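Local coordinates for protein lectin (Trichosanthes anguina, PDB 4HR6) that is the ribosome-inactivating-protein-like chain of a nontoxic, three-chain, carbohydrate-binding seed lectin homologous to type II ribosome-inactivating proteins, at residues Asn1-Leu6 against Ala19-Asp24. Residues are numbered along the deposited sequence; the frame is centred on the assembly and turned at random.
Sequences NRFYLL and AIDVED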
ATOM      1  N   ASN B   1      28.887  -4.868  -2.116  1.00 63.18           N
ATOM      2  CA  ASN B   1      28.705  -5.925  -3.151  1.00 59.17           C
ATOM      3  C   ASN B   1      27.219  -6.276  -3.347  1.00 53.73           C
ATOM      4  O   ASN B   1      26.321  -5.589  -2.839  1.00 48.35           O
ATOM      5  CB  ASN B   1      29.500  -7.181  -2.785  1.00 65.73           C
ATOM      6  CG  ASN B   1      28.844  -7.969  -1.667  1.00 70.94           C
ATOM      7  OD1 ASN B   1      28.509  -7.405  -0.622  1.00 69.92           O
ATOM      8  ND2 ASN B   1      28.634  -9.275  -1.888  1.00 70.83           N
ATOM      9  N   ARG B   2      26.954  -7.359  -4.069  1.00 45.81           N
ATOM     10  CA  ARG B   2      25.633  -7.568  -4.607  1.00 41.13           C
ATOM     11  C   ARG B   2      24.752  -8.558  -3.834  1.00 38.10           C
ATOM     12  O   ARG B   2      23.544  -8.612  -4.055  1.00 34.64           O
ATOM     13  CB  ARG B   2      25.782  -8.003  -6.038  1.00 40.03           C
ATOM     14  CG  ARG B   2      24.466  -8.150  -6.747  1.00 40.31           C
ATOM     15  CD  ARG B   2      24.698  -8.191  -8.218  1.00 38.42           C
ATOM     16  NE  ARG B   2      23.638  -8.908  -8.872  1.00 37.79           N
ATOM     17  CZ  ARG B   2      23.641  -9.175 -10.170  1.00 40.41           C
ATOM     18  NH1 ARG B   2      24.640  -8.747 -10.942  1.00 37.62           N
ATOM     19  NH2 ARG B   2      22.629  -9.854 -10.702  1.00 41.11           N
ATOM     20  N   PHE B   3      25.342  -9.320  -2.923  1.00 34.32           N
ATOM     21  CA  PHE B   3      24.628 -10.387  -2.255  1.00 33.62           C
ATOM     22  C   PHE B   3      24.460 -10.108  -0.764  1.00 35.57           C
ATOM     23  O   PHE B   3      25.389  -9.667  -0.084  1.00 38.40           O
ATOM     24  CB  PHE B   3      25.324 -11.728  -2.542  1.00 31.79           C
ATOM     25  CG  PHE B   3      25.383 -12.042  -4.009  1.00 32.62           C
ATOM     26  CD1 PHE B   3      26.548 -11.868  -4.726  1.00 33.22           C
ATOM     27  CD2 PHE B   3      24.248 -12.413  -4.689  1.00 32.03           C
ATOM     28  CE1 PHE B   3      26.584 -12.107  -6.078  1.00 31.70           C
ATOM     29  CE2 PHE B   3      24.274 -12.644  -6.043  1.00 32.46           C
ATOM     30  CZ  PHE B   3      25.446 -12.492  -6.744  1.00 32.30           C
ATOM     31  N   TYR B   4      23.253 -10.353  -0.273  1.00 35.50           N
ATOM     32  CA  TYR B   4      22.917 -10.166   1.129  1.00 36.83           C
ATOM     33  C   TYR B   4      22.718 -11.544   1.764  1.00 35.50           C
ATOM     34  O   TYR B   4      22.049 -12.408   1.184  1.00 31.35           O
ATOM     35  CB  TYR B   4      21.644  -9.347   1.202  1.00 38.30           C
ATOM     36  CG  TYR B   4      21.143  -9.008   2.574  1.00 43.61           C
ATOM     37  CD1 TYR B   4      21.884  -8.218   3.446  1.00 47.36           C
ATOM     38  CD2 TYR B   4      19.886  -9.437   2.986  1.00 45.54           C
ATOM     39  CE1 TYR B   4      21.384  -7.883   4.703  1.00 47.64           C
ATOM     40  CE2 TYR B   4      19.387  -9.108   4.226  1.00 44.35           C
ATOM     41  CZ  TYR B   4      20.129  -8.334   5.080  1.00 47.41           C
ATOM     42  OH  TYR B   4      19.584  -8.033   6.312  1.00 49.29           O
ATOM     43  N   LEU B   5      23.310 -11.738   2.936  1.00 34.79           N
ATOM     44  CA  LEU B   5      23.265 -13.016   3.634  1.00 38.40           C
ATOM     45  C   LEU B   5      22.372 -12.929   4.827  1.00 39.95           C
ATOM     46  O   LEU B   5      22.326 -11.941   5.541  1.00 40.43           O
ATOM     47  CB  LEU B   5      24.641 -13.451   4.131  1.00 40.23           C
ATOM     48  CG  LEU B   5      25.725 -13.686   3.085  1.00 43.15           C
ATOM     49  CD1 LEU B   5      27.008 -14.120   3.780  1.00 45.85           C
ATOM     50  CD2 LEU B   5      25.295 -14.727   2.068  1.00 43.23           C
ATOM     51  N   LEU B   6      21.733 -14.045   5.091  1.00 42.73           N
ATOM     52  CA  LEU B   6      20.624 -14.076   5.968  1.00 42.11           C
ATOM     53  C   LEU B   6      20.598 -15.452   6.598  1.00 38.11           C
ATOM     54  O   LEU B   6      20.592 -16.455   5.890  1.00 39.44           O
ATOM     55  CB  LEU B   6      19.434 -13.839   5.077  1.00 46.55           C
ATOM     56  CG  LEU B   6      18.160 -13.430   5.709  1.00 49.03           C
ATOM     57  CD1 LEU B   6      17.482 -12.467   4.741  1.00 51.76           C
ATOM     58  CD2 LEU B   6      17.367 -14.687   5.979  1.00 50.16           C
ATOM     59  N   ALA B  19      21.511 -16.725   0.591  1.00 31.22           N
ATOM     60  CA  ALA B  19      22.101 -15.592  -0.121  1.00 32.85           C
ATOM     61  C   ALA B  19      21.102 -15.010  -1.108  1.00 31.71           C
ATOM     62  O   ALA B  19      20.449 -15.736  -1.852  1.00 32.44           O
ATOM     63  CB  ALA B  19      23.382 -16.012  -0.843  1.00 31.88           C
ATOM     64  N   ILE B  20      20.990 -13.692  -1.091  1.00 33.64           N
ATOM     65  CA  ILE B  20      19.968 -12.978  -1.837  1.00 35.80           C
ATOM     66  C   ILE B  20      20.633 -11.947  -2.725  1.00 32.60           C
ATOM     67  O   ILE B  20      21.449 -11.168  -2.253  1.00 31.80           O
ATOM     68  CB  ILE B  20      18.992 -12.251  -0.881  1.00 39.08           C
ATOM     69  CG1 ILE B  20      17.906 -13.204  -0.394  1.00 43.07           C
ATOM     70  CG2 ILE B  20      18.304 -11.085  -1.569  1.00 38.99           C
ATOM     71  CD1 ILE B  20      18.359 -14.161   0.667  1.00 45.92           C
ATOM     72  N   ASP B  21      20.267 -11.957  -4.001  1.00 31.35           N
ATOM     73  CA  ASP B  21      20.723 -10.979  -4.984  1.00 31.79           C
ATOM     74  C   ASP B  21      19.946  -9.691  -4.739  1.00 31.44           C
ATOM     75  O   ASP B  21      18.746  -9.687  -4.903  1.00 31.58           O
ATOM     76  CB  ASP B  21      20.417 -11.523  -6.381  1.00 34.65           C
ATOM     77  CG  ASP B  21      21.039 -10.688  -7.515  1.00 38.12           C
ATOM     78  OD1 ASP B  21      21.392  -9.512  -7.304  1.00 38.96           O
ATOM     79  OD2 ASP B  21      21.163 -11.226  -8.636  1.00 39.88           O
ATOM     80  N   VAL B  22      20.602  -8.606  -4.339  1.00 32.29           N
ATOM     81  CA  VAL B  22      19.875  -7.353  -4.038  1.00 35.72           C
ATOM     82  C   VAL B  22      19.326  -6.672  -5.292  1.00 37.01           C
ATOM     83  O   VAL B  22      18.429  -5.850  -5.210  1.00 38.00           O
ATOM     84  CB  VAL B  22      20.731  -6.339  -3.240  1.00 38.63           C
ATOM     85  CG1 VAL B  22      21.346  -7.014  -2.016  1.00 43.23           C
ATOM     86  CG2 VAL B  22      21.832  -5.734  -4.099  1.00 39.12           C
ATOM     87  N   GLU B  23      19.841  -7.045  -6.455  1.00 38.98           N
ATOM     88  CA  GLU B  23      19.404  -6.445  -7.693  1.00 41.72           C
ATOM     89  C   GLU B  23      18.014  -6.928  -8.154  1.00 42.63           C
ATOM     90  O   GLU B  23      17.250  -6.133  -8.694  1.00 45.26           O
ATOM     91  CB  GLU B  23      20.456  -6.681  -8.773  1.00 44.65           C
ATOM     92  CG  GLU B  23      20.530  -5.547  -9.765  1.00 49.97           C
ATOM     93  CD  GLU B  23      21.678  -5.704 -10.728  1.00 50.94           C
ATOM     94  OE1 GLU B  23      21.401  -5.990 -11.916  1.00 60.19           O
ATOM     95  OE2 GLU B  23      22.840  -5.552 -10.287  1.00 45.35           O
ATOM     96  N   ASP B  24      17.700  -8.209  -7.944  1.00 40.73           N
ATOM     97  CA  ASP B  24      16.401  -8.801  -8.311  1.00 39.76           C
ATOM     98  C   ASP B  24      15.601  -9.204  -7.073  1.00 38.95           C
ATOM     99  O   ASP B  24      14.461  -9.656  -7.174  1.00 40.04           O
ATOM    100  CB  ASP B  24      16.602 -10.061  -9.168  1.00 43.01           C
ATOM    101  CG  ASP B  24      17.268  -9.776 -10.527  1.00 48.48           C
ATOM    102  OD1 ASP B  24      17.184  -8.648 -11.057  1.00 54.59           O
ATOM    103  OD2 ASP B  24      17.875 -10.705 -11.080  1.00 51.32           O
TER
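Arg2 takes hold of the Asp21 carboxylate side-on with two nitrogens. Arg2 NE gives a nearly straight bond to OD1 of Asp21 at 2.8 Å, lying close to the guanidinium plane, while NH2 of Arg2 reaches the syn lone pair of Asp21 OD2 at 2.9 Å. The two flat groups are not coplanar; their planes stand 40° apart. With CG anti to the backbone N (chi1 -175°) and the chain extended as far as NE, the guanidinium comes alongside Asp21 at the end of strand 19-21. Glu23 comes over one guanidinium face instead: its OE2 lies 3.7 Å from Arg2 NH1, a long, purely electrostatic salt bridge, the carboxylate stacked over the guanidinium with the planes 27° apart.

Behind this network, 3-6 and 19-21 are the open-end portions of the hairpin of strands 3-9 and 15-21, the first in the ribosome-inactivating-protein fold; 3-9 is an outermost strand of the mixed sheet within this chain. Tyr4 and Ile20 form the hydrogen-bonded pair, Tyr4 N to Ile20 O and Ile20 N to Tyr4 O, both 2.8 Å. Val22 N bonds to Arg2 O, carrying the pairing one step past the strands. Phe3 and Asp21, then Leu5 and Ala19, are non-hydrogen-bonded pairs on one face, where Leu5 CD2 rests 3.7 Å from Ala19 CB. The Phe3 ring slants across Asp21, its CE2 4.0 Å from the aspartate CB, and helix 46-51 packs against it through Leu47, Ala48 and Thr51. Tyr4 and Ile20 point to the other face; Val22 CG1, from the loop after the strand, reaches Tyr4 CB, and the tyrosine hydroxyl bonds to Glu23 of another chain of the lectin.

Asp21 is itself positioned by an Asx turn: Glu23 N donates to OD1, approaching from the opposite face of the carboxylate to Arg2 NE.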